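Local coordinates for protein porin (Acinetobacter baumannii AB307-0294, PDB 5DL7) that probably acts as an outer-membrane porin, a calcium-binding beta-barrel channel through which small solutes diffuse across the outer membrane, at residues Leu73-Gly77 with Leu141-Thr145; Arg90-Pro95 with Gln171-Ile175; Asp179-Asp183 with Leu219-Tyr223; Asp183-His187 with Met397-Phe403; Gly283-Ser287 with Pro302-Asp306. All coordinates share one frame; numbering follows the deposited sequence.

Contact 1 of 5, residues Leu73-Gly77 with Leu141-Thr145; sequences LAMAG and LFPQT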
# COMPACT_ATOMS: atom_id res chain seq x y z
N LEU A 73 18.57 0.80 -4.13
CA LEU A 73 17.34 1.14 -4.84
C LEU A 73 17.65 2.60 -5.43
O LEU A 73 17.76 3.47 -4.63
CB LEU A 73 16.25 1.17 -3.92
CG LEU A 73 14.87 1.48 -4.42
CD1 LEU A 73 14.36 0.43 -5.45
CD2 LEU A 73 13.94 1.71 -3.28
N ALA A 74 17.57 2.82 -6.67
CA ALA A 74 17.82 4.15 -7.30
C ALA A 74 16.60 4.54 -8.10
O ALA A 74 16.07 3.71 -8.86
CB ALA A 74 19.02 4.08 -8.13
N MET A 75 16.13 5.82 -7.98
CA MET A 75 14.81 6.36 -8.48
C MET A 75 15.06 7.68 -9.14
O MET A 75 15.82 8.48 -8.61
CB MET A 75 13.87 6.49 -7.39
CG MET A 75 13.50 5.19 -6.69
SD MET A 75 12.89 5.26 -5.05
CE MET A 75 14.51 5.40 -4.15
N ALA A 76 14.60 7.85 -10.39
CA ALA A 76 14.64 9.14 -11.08
C ALA A 76 13.25 9.35 -11.69
O ALA A 76 12.86 8.54 -12.52
CB ALA A 76 15.72 9.16 -12.07
N GLY A 77 12.60 10.46 -11.38
CA GLY A 77 11.26 10.79 -11.80
C GLY A 77 11.09 12.15 -12.47
O GLY A 77 11.87 13.05 -12.16
N LEU A 141 4.63 6.84 -7.67
CA LEU A 141 5.60 6.56 -8.62
C LEU A 141 6.69 5.67 -8.07
O LEU A 141 7.22 4.86 -8.77
CB LEU A 141 6.17 7.87 -9.18
CG LEU A 141 7.09 7.74 -10.36
CD1 LEU A 141 6.27 7.27 -11.60
CD2 LEU A 141 7.81 9.06 -10.75
N PHE A 142 7.16 5.97 -6.88
CA PHE A 142 8.27 5.30 -6.20
C PHE A 142 7.81 4.80 -4.87
O PHE A 142 6.97 5.39 -4.22
CB PHE A 142 9.41 6.35 -5.96
CG PHE A 142 9.92 6.94 -7.19
CD1 PHE A 142 10.34 6.15 -8.28
CD2 PHE A 142 10.18 8.30 -7.36
CE1 PHE A 142 10.84 6.66 -9.48
CE2 PHE A 142 10.68 8.76 -8.56
CZ PHE A 142 11.06 7.95 -9.60
N PRO A 143 8.48 3.78 -4.33
CA PRO A 143 8.12 3.24 -3.01
C PRO A 143 8.50 4.20 -1.89
O PRO A 143 9.52 4.82 -1.98
CB PRO A 143 9.05 1.98 -2.89
CG PRO A 143 10.10 2.11 -3.84
CD PRO A 143 9.54 3.00 -4.99
N GLN A 144 7.68 4.27 -0.88
CA GLN A 144 8.06 4.77 0.46
C GLN A 144 9.19 3.94 1.00
O GLN A 144 9.20 2.70 0.86
CB GLN A 144 6.83 4.74 1.29
CG GLN A 144 6.93 5.35 2.60
CD GLN A 144 5.66 5.00 3.42
OE1 GLN A 144 5.17 3.85 3.33
NE2 GLN A 144 5.22 5.89 4.24
N THR A 145 10.19 4.63 1.63
CA THR A 145 11.23 3.90 2.26
C THR A 145 11.43 4.40 3.70
O THR A 145 11.05 5.48 4.05
CB THR A 145 12.60 3.83 1.52
OG1 THR A 145 13.25 5.10 1.49
CG2 THR A 145 12.44 3.29 0.04

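Contact 2 of 5, residues Arg90-Pro95 with Gln171-Ile175; sequences RSGLLP and QRDSI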
# COMPACT_ATOMS: atom_id res chain seq x y z
N ARG A 90 -2.36 18.11 -5.55
CA ARG A 90 -1.24 17.23 -5.51
C ARG A 90 -1.76 15.79 -5.65
O ARG A 90 -2.71 15.40 -4.97
CB ARG A 90 -0.33 17.33 -4.35
CG ARG A 90 -0.85 17.07 -3.05
CD ARG A 90 0.22 17.49 -2.03
NE ARG A 90 1.18 16.43 -1.82
CZ ARG A 90 1.35 15.76 -0.65
NH1 ARG A 90 0.59 16.00 0.43
NH2 ARG A 90 2.34 14.87 -0.48
N SER A 91 -1.10 15.01 -6.52
CA SER A 91 -1.38 13.55 -6.65
C SER A 91 -0.57 12.65 -5.81
O SER A 91 -0.93 11.46 -5.58
CB SER A 91 -1.17 13.21 -8.14
OG SER A 91 0.20 13.13 -8.49
N GLY A 92 0.63 13.07 -5.48
CA GLY A 92 1.61 12.20 -4.95
C GLY A 92 2.67 11.56 -5.88
O GLY A 92 3.52 10.82 -5.46
N LEU A 93 2.54 11.79 -7.17
CA LEU A 93 3.46 11.29 -8.12
C LEU A 93 4.76 12.14 -8.13
O LEU A 93 5.74 11.75 -8.67
CB LEU A 93 2.89 11.32 -9.58
CG LEU A 93 1.71 10.35 -9.83
CD1 LEU A 93 1.35 10.36 -11.29
CD2 LEU A 93 2.07 8.92 -9.43
N LEU A 94 4.60 13.44 -7.80
CA LEU A 94 5.73 14.41 -7.94
C LEU A 94 5.76 15.30 -6.63
O LEU A 94 4.66 15.57 -6.02
CB LEU A 94 5.47 15.35 -9.09
CG LEU A 94 5.52 14.71 -10.51
CD1 LEU A 94 4.86 15.63 -11.51
CD2 LEU A 94 6.96 14.45 -10.89
N PRO A 95 6.94 15.73 -6.26
CA PRO A 95 7.05 16.75 -5.15
C PRO A 95 6.32 18.01 -5.53
O PRO A 95 6.31 18.48 -6.72
CB PRO A 95 8.53 16.92 -4.94
CG PRO A 95 9.19 15.78 -5.74
CD PRO A 95 8.26 15.55 -6.89
N GLN A 171 9.15 9.72 2.05
CA GLN A 171 7.81 9.57 1.45
C GLN A 171 8.01 9.35 -0.07
O GLN A 171 8.97 9.78 -0.68
CB GLN A 171 6.87 10.63 1.73
CG GLN A 171 6.67 10.97 3.23
CD GLN A 171 5.93 9.78 4.00
OE1 GLN A 171 5.88 8.65 3.54
NE2 GLN A 171 5.66 10.04 5.32
N ARG A 172 7.01 8.69 -0.61
CA ARG A 172 7.07 8.37 -2.04
C ARG A 172 7.35 9.54 -2.98
O ARG A 172 8.08 9.42 -3.99
CB ARG A 172 5.67 7.67 -2.43
CG ARG A 172 4.51 8.51 -2.18
CD ARG A 172 3.27 7.63 -1.87
NE ARG A 172 2.09 8.40 -1.59
CZ ARG A 172 0.87 7.90 -1.43
NH1 ARG A 172 0.69 6.57 -1.39
NH2 ARG A 172 -0.14 8.74 -1.23
N ASP A 173 6.75 10.68 -2.67
CA ASP A 173 6.87 11.91 -3.43
C ASP A 173 7.87 12.94 -2.82
O ASP A 173 7.81 14.09 -3.14
CB ASP A 173 5.54 12.64 -3.50
CG ASP A 173 4.88 12.90 -2.12
OD1 ASP A 173 5.39 12.44 -1.07
OD2 ASP A 173 3.85 13.67 -2.09
N SER A 174 8.90 12.43 -2.18
CA SER A 174 9.90 13.29 -1.54
C SER A 174 11.26 12.81 -1.77
O SER A 174 11.59 11.61 -1.85
CB SER A 174 9.63 13.29 -0.02
OG SER A 174 10.59 14.22 0.57
N ILE A 175 12.18 13.80 -1.89
CA ILE A 175 13.57 13.45 -1.89
C ILE A 175 14.19 13.44 -0.51
O ILE A 175 15.42 13.04 -0.43
CB ILE A 175 14.44 14.30 -2.78
CG1 ILE A 175 14.46 15.80 -2.38
CG2 ILE A 175 13.96 14.30 -4.23
CD1 ILE A 175 15.27 16.77 -3.25
O HOH W 1 3.24 15.41 -3.67
O HOH W 2 5.65 9.06 -5.94

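Contact 3 of 5, residues Asp179-Asp183 with Leu219-Tyr223; sequences DVGTD and LKDIY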
# COMPACT_ATOMS: atom_id res chain seq x y z
N ASP A 179 10.89 12.72 9.81
CA ASP A 179 10.59 11.87 10.96
C ASP A 179 9.37 10.97 10.68
O ASP A 179 8.35 11.36 10.01
CB ASP A 179 10.35 12.73 12.21
CG ASP A 179 11.63 13.35 12.74
OD1 ASP A 179 12.73 13.08 12.32
OD2 ASP A 179 11.49 14.17 13.59
N VAL A 180 9.43 9.79 11.25
CA VAL A 180 8.26 8.89 11.17
C VAL A 180 7.07 9.52 11.97
O VAL A 180 7.24 10.32 12.87
CB VAL A 180 8.60 7.44 11.69
CG1 VAL A 180 9.78 6.89 10.91
CG2 VAL A 180 9.09 7.44 13.17
N GLY A 181 5.90 9.11 11.64
CA GLY A 181 4.70 9.60 12.28
C GLY A 181 3.45 9.19 11.60
O GLY A 181 3.40 8.15 10.97
N THR A 182 2.39 9.97 11.78
CA THR A 182 1.05 9.68 11.30
C THR A 182 0.51 10.85 10.53
O THR A 182 0.90 12.00 10.81
CB THR A 182 0.01 9.44 12.45
OG1 THR A 182 0.11 10.55 13.39
CG2 THR A 182 0.38 8.23 13.18
N ASP A 183 -0.38 10.55 9.63
CA ASP A 183 -1.20 11.58 9.00
C ASP A 183 -2.51 11.68 9.84
O ASP A 183 -2.78 10.81 10.75
CB ASP A 183 -1.56 11.15 7.60
CG ASP A 183 -0.36 11.25 6.63
OD1 ASP A 183 0.41 12.15 6.78
OD2 ASP A 183 -0.34 10.41 5.74
N LEU A 219 4.81 3.10 17.81
CA LEU A 219 5.30 4.42 17.27
C LEU A 219 5.41 5.32 18.49
O LEU A 219 4.39 5.64 19.16
CB LEU A 219 4.26 4.95 16.31
CG LEU A 219 4.50 6.27 15.64
CD1 LEU A 219 5.76 6.19 14.77
CD2 LEU A 219 3.33 6.71 14.81
N LYS A 220 6.66 5.66 18.81
CA LYS A 220 7.03 6.19 20.16
C LYS A 220 6.18 7.44 20.46
O LYS A 220 6.08 8.35 19.63
CB LYS A 220 8.47 6.58 20.17
CG LYS A 220 8.89 7.07 21.58
CD LYS A 220 10.33 7.40 21.51
CE LYS A 220 10.87 8.02 22.80
NZ LYS A 220 11.91 8.94 22.20
N ASP A 221 5.48 7.45 21.61
CA ASP A 221 4.67 8.59 22.13
C ASP A 221 3.46 8.84 21.28
O ASP A 221 2.82 9.92 21.42
CB ASP A 221 5.62 9.81 22.23
CG ASP A 221 6.55 9.73 23.36
OD1 ASP A 221 6.19 9.32 24.45
OD2 ASP A 221 7.71 10.18 23.17
N ILE A 222 3.04 7.92 20.41
CA ILE A 222 1.89 8.03 19.58
C ILE A 222 0.93 6.88 19.76
O ILE A 222 -0.13 7.05 20.29
CB ILE A 222 2.19 8.32 18.10
CG1 ILE A 222 3.09 9.61 17.99
CG2 ILE A 222 0.90 8.51 17.35
CD1 ILE A 222 3.45 9.94 16.57
N TYR A 223 1.34 5.68 19.37
CA TYR A 223 0.43 4.51 19.53
C TYR A 223 1.24 3.22 19.69
O TYR A 223 2.39 3.15 19.20
CB TYR A 223 -0.61 4.38 18.48
CG TYR A 223 -0.14 4.05 17.11
CD1 TYR A 223 0.26 2.72 16.81
CD2 TYR A 223 -0.03 4.93 16.08
CE1 TYR A 223 0.68 2.41 15.53
CE2 TYR A 223 0.36 4.60 14.79
CZ TYR A 223 0.79 3.39 14.46
OH TYR A 223 1.24 2.99 13.24

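Contact 4 of 5, residues Asp183-His187 with Met397-Phe403; sequences DNINH and MPTNMTF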
# COMPACT_ATOMS: atom_id res chain seq x y z
N ASP A 183 -0.38 10.55 9.63
CA ASP A 183 -1.20 11.58 9.00
C ASP A 183 -2.51 11.68 9.84
O ASP A 183 -2.78 10.81 10.75
CB ASP A 183 -1.56 11.15 7.60
CG ASP A 183 -0.36 11.25 6.63
OD1 ASP A 183 0.41 12.15 6.78
OD2 ASP A 183 -0.34 10.41 5.74
N ASN A 184 -3.27 12.76 9.58
CA ASN A 184 -4.58 12.89 10.28
C ASN A 184 -5.64 12.80 9.20
O ASN A 184 -5.86 13.73 8.46
CB ASN A 184 -4.60 14.19 11.06
CG ASN A 184 -5.72 14.18 12.15
OD1 ASN A 184 -6.15 13.05 12.50
ND2 ASN A 184 -6.11 15.32 12.59
N ILE A 185 -6.25 11.69 9.03
CA ILE A 185 -7.21 11.44 7.94
C ILE A 185 -8.61 11.79 8.46
O ILE A 185 -8.98 11.22 9.54
CB ILE A 185 -7.11 9.99 7.50
CG1 ILE A 185 -5.71 9.80 6.86
CG2 ILE A 185 -8.19 9.65 6.51
CD1 ILE A 185 -5.35 8.41 6.85
N ASN A 186 -9.34 12.68 7.80
CA ASN A 186 -10.68 13.00 8.31
C ASN A 186 -10.71 13.40 9.75
O ASN A 186 -11.71 13.19 10.45
CB ASN A 186 -11.71 11.88 8.08
CG ASN A 186 -11.80 11.44 6.62
OD1 ASN A 186 -11.53 12.22 5.69
ND2 ASN A 186 -12.11 10.17 6.38
N HIS A 187 -9.67 14.17 10.17
CA HIS A 187 -9.57 14.61 11.56
C HIS A 187 -9.83 13.50 12.58
O HIS A 187 -10.41 13.82 13.68
CB HIS A 187 -10.49 15.77 11.80
CG HIS A 187 -10.32 16.93 10.88
ND1 HIS A 187 -9.29 17.78 11.05
CD2 HIS A 187 -10.91 17.30 9.66
CE1 HIS A 187 -9.25 18.71 10.09
NE2 HIS A 187 -10.22 18.42 9.23
N MET A 397 -19.67 13.37 3.29
CA MET A 397 -18.84 13.95 4.35
C MET A 397 -18.64 15.43 4.11
O MET A 397 -18.69 15.92 2.97
CB MET A 397 -17.44 13.24 4.48
CG MET A 397 -17.64 11.86 4.87
SD MET A 397 -15.87 11.15 5.18
CE MET A 397 -16.09 9.60 4.53
N PRO A 398 -18.29 16.20 5.12
CA PRO A 398 -18.08 17.58 5.00
C PRO A 398 -16.81 17.94 4.21
O PRO A 398 -15.91 17.13 3.98
CB PRO A 398 -17.95 18.09 6.42
CG PRO A 398 -18.46 16.93 7.24
CD PRO A 398 -18.30 15.74 6.48
N THR A 399 -16.84 19.13 3.70
CA THR A 399 -15.77 19.56 2.79
C THR A 399 -14.38 19.74 3.38
O THR A 399 -13.40 19.86 2.64
CB THR A 399 -16.19 20.88 1.99
OG1 THR A 399 -16.32 21.88 2.94
CG2 THR A 399 -17.45 20.59 1.30
N ASN A 400 -14.22 19.73 4.72
CA ASN A 400 -12.94 19.89 5.35
C ASN A 400 -12.30 18.49 5.57
O ASN A 400 -11.24 18.42 6.26
CB ASN A 400 -13.07 20.64 6.62
CG ASN A 400 -13.97 19.92 7.69
OD1 ASN A 400 -14.95 19.32 7.34
ND2 ASN A 400 -13.63 20.06 8.96
N MET A 401 -12.89 17.43 5.09
CA MET A 401 -12.37 16.06 5.30
C MET A 401 -11.31 15.74 4.25
O MET A 401 -11.05 16.54 3.33
CB MET A 401 -13.47 15.07 5.27
CG MET A 401 -14.44 15.28 6.49
SD MET A 401 -13.65 15.09 8.06
CE MET A 401 -14.77 16.14 9.06
N THR A 402 -10.70 14.56 4.33
CA THR A 402 -9.57 14.22 3.46
C THR A 402 -10.03 13.70 2.16
O THR A 402 -9.36 13.93 1.14
CB THR A 402 -8.77 13.13 4.22
OG1 THR A 402 -8.27 13.67 5.44
CG2 THR A 402 -7.56 12.68 3.36
N PHE A 403 -11.13 12.98 2.09
CA PHE A 403 -11.57 12.33 0.81
C PHE A 403 -12.85 12.99 0.37
O PHE A 403 -13.79 13.21 1.20
CB PHE A 403 -11.73 10.84 1.02
CG PHE A 403 -10.45 10.16 1.45
CD1 PHE A 403 -9.36 10.16 0.55
CD2 PHE A 403 -10.32 9.60 2.69
CE1 PHE A 403 -8.18 9.42 0.92
CE2 PHE A 403 -9.14 8.97 3.05
CZ PHE A 403 -8.05 8.93 2.18

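Contact 5 of 5, residues Gly283-Ser287 with Pro302-Asp306; sequences GYMQS and PVVLD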
# COMPACT_ATOMS: atom_id res chain seq x y z
N GLY A 283 -16.52 -9.10 0.95
CA GLY A 283 -15.68 -8.45 1.91
C GLY A 283 -16.50 -7.77 3.02
O GLY A 283 -17.69 -7.34 2.84
N TYR A 284 -15.99 -7.71 4.24
CA TYR A 284 -16.58 -7.04 5.37
C TYR A 284 -15.50 -6.39 6.18
O TYR A 284 -14.42 -7.00 6.39
CB TYR A 284 -17.39 -7.97 6.29
CG TYR A 284 -18.09 -7.24 7.35
CD1 TYR A 284 -19.15 -6.40 7.03
CD2 TYR A 284 -17.65 -7.27 8.56
CE1 TYR A 284 -19.87 -5.69 8.03
CE2 TYR A 284 -18.38 -6.60 9.58
CZ TYR A 284 -19.40 -5.75 9.26
OH TYR A 284 -20.12 -5.05 10.31
N MET A 285 -15.78 -5.16 6.66
CA MET A 285 -14.92 -4.53 7.64
C MET A 285 -15.74 -3.88 8.70
O MET A 285 -16.82 -3.39 8.44
CB MET A 285 -13.91 -3.52 7.06
CG MET A 285 -13.19 -3.96 5.79
SD MET A 285 -11.70 -3.08 5.41
CE MET A 285 -12.35 -1.45 4.98
N GLN A 286 -15.15 -3.80 9.88
CA GLN A 286 -15.73 -2.96 10.92
C GLN A 286 -14.74 -2.42 11.92
O GLN A 286 -13.85 -3.12 12.39
CB GLN A 286 -16.83 -3.75 11.68
CG GLN A 286 -17.57 -3.01 12.77
CD GLN A 286 -18.81 -3.74 13.32
OE1 GLN A 286 -19.22 -4.74 12.75
NE2 GLN A 286 -19.47 -3.13 14.30
N SER A 287 -14.88 -1.12 12.21
CA SER A 287 -14.19 -0.50 13.25
C SER A 287 -14.91 -0.46 14.55
O SER A 287 -16.11 -0.14 14.59
CB SER A 287 -13.90 0.96 12.74
OG SER A 287 -13.08 1.64 13.65
N PRO A 302 -3.87 -0.30 6.15
CA PRO A 302 -3.44 -1.69 6.06
C PRO A 302 -4.49 -2.78 6.07
O PRO A 302 -4.17 -3.94 6.05
CB PRO A 302 -2.46 -1.84 7.23
CG PRO A 302 -3.15 -1.04 8.26
CD PRO A 302 -3.56 0.25 7.49
N VAL A 303 -5.74 -2.37 6.03
CA VAL A 303 -6.88 -3.30 6.09
C VAL A 303 -7.08 -4.00 4.77
O VAL A 303 -6.49 -3.70 3.77
CB VAL A 303 -8.13 -2.48 6.52
CG1 VAL A 303 -7.98 -1.76 7.85
CG2 VAL A 303 -8.57 -1.55 5.44
N VAL A 304 -7.94 -5.02 4.81
CA VAL A 304 -7.98 -5.89 3.66
C VAL A 304 -8.47 -5.26 2.41
O VAL A 304 -8.09 -5.64 1.32
CB VAL A 304 -8.74 -7.22 3.99
CG1 VAL A 304 -10.15 -7.05 3.98
CG2 VAL A 304 -8.60 -8.21 2.80
N LEU A 305 -9.44 -4.42 2.55
CA LEU A 305 -10.07 -3.74 1.34
C LEU A 305 -9.22 -2.52 1.03
O LEU A 305 -9.12 -1.59 1.87
CB LEU A 305 -11.58 -3.43 1.56
CG LEU A 305 -12.42 -4.57 2.00
CD1 LEU A 305 -13.86 -4.12 2.10
CD2 LEU A 305 -12.26 -5.69 0.95
N ASP A 306 -8.49 -2.49 -0.06
CA ASP A 306 -7.53 -1.40 -0.40
C ASP A 306 -8.05 -0.61 -1.61
O ASP A 306 -7.62 -0.69 -2.74
CB ASP A 306 -6.18 -1.99 -0.78
CG ASP A 306 -6.26 -3.00 -1.96
OD1 ASP A 306 -7.40 -3.76 -2.28
OD2 ASP A 306 -5.13 -3.16 -2.63

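Contact 1 of 5, residues Leu73-Gly77 with Leu141-Thr145
The wall of the OprD-type beta-barrel meets an inward-folded loop here: M75 of strand 66-79 packs against F142 of the loop that precedes strand 145-147. By strand order this is the third loop of the fold, the one that, as in other members of the family, probably helps narrow the channel. The meeting is apolar and buried. M75 lays its CB over the centre of the F142 ring, 3.6 Å from the centroid and only 11° off the ring normal, a clear CH-pi contact. Beyond CB the methionine runs along the phenylalanine in the reverse sense, and its SD stands obliquely to the ring, 4.7 Å from the centroid, in a Met-aromatic contact. The same sulfur reaches CD of P143 at 4.0 Å. On the opposite face of the ring sits CD2 of L141, offset toward the rim, so the aromatic group is clamped between the barrel wall and its own loop, while Y106 of the adjacent strand adds an edge-to-face partner. Two residues earlier in the strand, L73 has CG anti to its backbone nitrogen (chi1 -179°), which carries CD2 out to CG of P143 at 3.9 Å and to the methyl of T145. The hydroxyl of T145 turns elsewhere, to Y177. At G77 no side chain stands in the way, and the rim of the F142 ring comes up against the strand backbone, CZ lying 3.4 Å from N of G77.

Contact 2 of 5, residues Arg90-Pro95 with Gln171-Ile175
D173 reaches from a type I turn, Q171 to S174, into the bend formed by R90-P95, and illustrates how one carboxylate can tie two loops together. Its CB rests 3.4 Å from O of G92, with O of L94 a little farther off. From there chi1 of 53° sets CG between the backbone N and the carbonyl carbon, and the carboxylate is thereby aimed at R90. OD2 does the work: its syn lone pair accepts from NH2 of R90 in a salt bridge modelled at 2.5 Å, with an N-H...O angle of 150°. The guanidinium and carboxylate planes are nearly coplanar, 13° apart, yet the pairing is single, since OD1 stays 3.9 Å from NH2 of R90. A water accepts from NE of R90 at 3.0 Å and donates to O of L94 at 2.8 Å. At the backbone end, O of D173 lies 3.4 Å from CG of P95. A second water donates to O of G92 and, weakly, to O of R172. An ST turn, N of L93 to OG of S91, shapes the first loop. Just before strand 105-117, D103, a calcium ligand, bonds to the P95 backbone. The two loops follow strands 66-79 and 159-170, and strand 105-117 supports both: NZ of K108 binds O of R172 and of S174, and Y106 packs on P95.

Contact 3 of 5, residues Asp179-Asp183 with Leu219-Tyr223
The ring of Y223 has CB of L219 over the centre of one face, 4.1 Å above its plane, and the methyl of T182 at its edge, where CG2 approaches CE2 of Y223 at 4.0 Å in the plane of the ring. That methyl is the hub of the contact. With chi1 of T182 at 51°, CG2 lies anti to the carbonyl carbon and projects between three side chains: besides the tyrosine edge it meets CD2 of L219 at 3.7 Å and CG2 of I222 at 4.2 Å. L219 supplies the other half of the surface. Its two branches divide the labour, CD2 covering T182 and the backbone carbon of G181, while CD1 meets CG2 of V180 at 3.9 Å, the two chains lying alongside and running in reverse senses. CD1 of I222 lies 4.5 Å from CA of G181. The L219-Y223 side is a tight connection between barrel strands 210-219 and 223-235, in which I222 and Y223 both face L219 as a classic beta bulge. O of L219 accepts from N of I222 and from N of Y223, and this shared acceptor probably helps to hold I222 and Y223 against the 179-183 segment. That segment belongs to the long loop between strands 159-170 and 198-206, and its short, weakly bonded strand 181-182 pairs with 193-194. Backbone polar groups find partners elsewhere, for example G181 with S297 and V180 with T195. Across the interface only carbon surfaces meet, so the hold comes from burial of apolar groups and complementarity of shape.

Contact 4 of 5, residues Asp183-His187 with Met397-Phe403
N186 and T402 exchange a reciprocal pair of hydrogen bonds that forms the first shell of this loop-to-loop contact. N of N186 donates almost straight to OG1 of T402 (2.8 Å, 171°), and in return N of T402 donates to OD1 of N186, also at 2.8 Å. The amide of N186 can reach across because its CG stands anti to the carbonyl carbon (chi1 -54°), and the remaining ND2 goes to OD1 of N314. A third bond is looser: NE2 of H187 donates to O of N400 over 3.1 Å, bent to 136°, with the donor above the carbonyl plane. Apolar groups fill in around these polar links. SD of M401 lies 3.6 Å from CA of N186 and sits at the edge of the H187 ring, 5.0 Å from its centroid. CG2 of I185 reaches CE2 of F403 at 3.7 Å, approaching the ring obliquely, while the methyl of T402 covers the centre of a ring face. The contact also buries N of F403, which finds no partner in the model. Positioning comes from the backbone on both sides. N186 and H187 both adopt left-handed helical angles, and a type I turn from P398 to M401 presents O of N400; farther out, N395 bonds to N of M397 and O of F403. The contact thus ties the loop between strands 159-170 and 198-206 to the last hairpin loop of the OprD-type barrel, between strands 384-395 and 406-418, on the presumably extracellular side.

Contact 5 of 5, residues Gly283-Ser287 with Pro302-Asp306
M285 is the bump of this contact, and the hollow that receives it is formed by V303 and L305, two loop residues that flank its thioether. The bend at chi3 (-69°) sets CE between CG2 of V303 and CB of L305. SD presses closest, 3.5 Å from CG2 of V303, the methionine crossing that valine at about a right angle. Against L305 it lies alongside and runs the opposite way: CG of M285 is 3.8 Å from CD1 of L305, and CE is 4.0 Å from its CB. V304 touches the sulfur more loosely, its N 4.3 Å from SD of M285; that nitrogen is bonded to OG of S268. A second, shallower fit lies beside it. G283 has no side chain, and CD2 of L305 settles over its CA at 4.5 Å. H266 and V319 of the strands flanking 278-288, and Y312 of the same loop, also touch M285. The segment 302-306 belongs to the long loop between strands 278-288 and 318-327, and its packing back onto the strand it follows is consistent with the inward-folded seventh loop of OprD-type channels.

Overall arrangement
Contacts 1, 3 and 5 are buried and apolar, whereas contacts 2 and 4, partly exposed, rely on charge, water and hydrogen bonds. Contacts 1 and 5 do similar work on opposite sides of the chain's centre, each setting a loop against the barrel wall through a methionine; contact 3 seats a loop on a strand connection, and the polar contacts join loop to loop. The long loop 171-197 recurs in three of the five: it supplies one side of contacts 2, 3 and 4, the last two sharing D183. Contacts 1 and 2 touch directly, through a probable hydrogen bond from Q144 to Q171, so wall packing and loop tie meet there, while contact 5 stands apart.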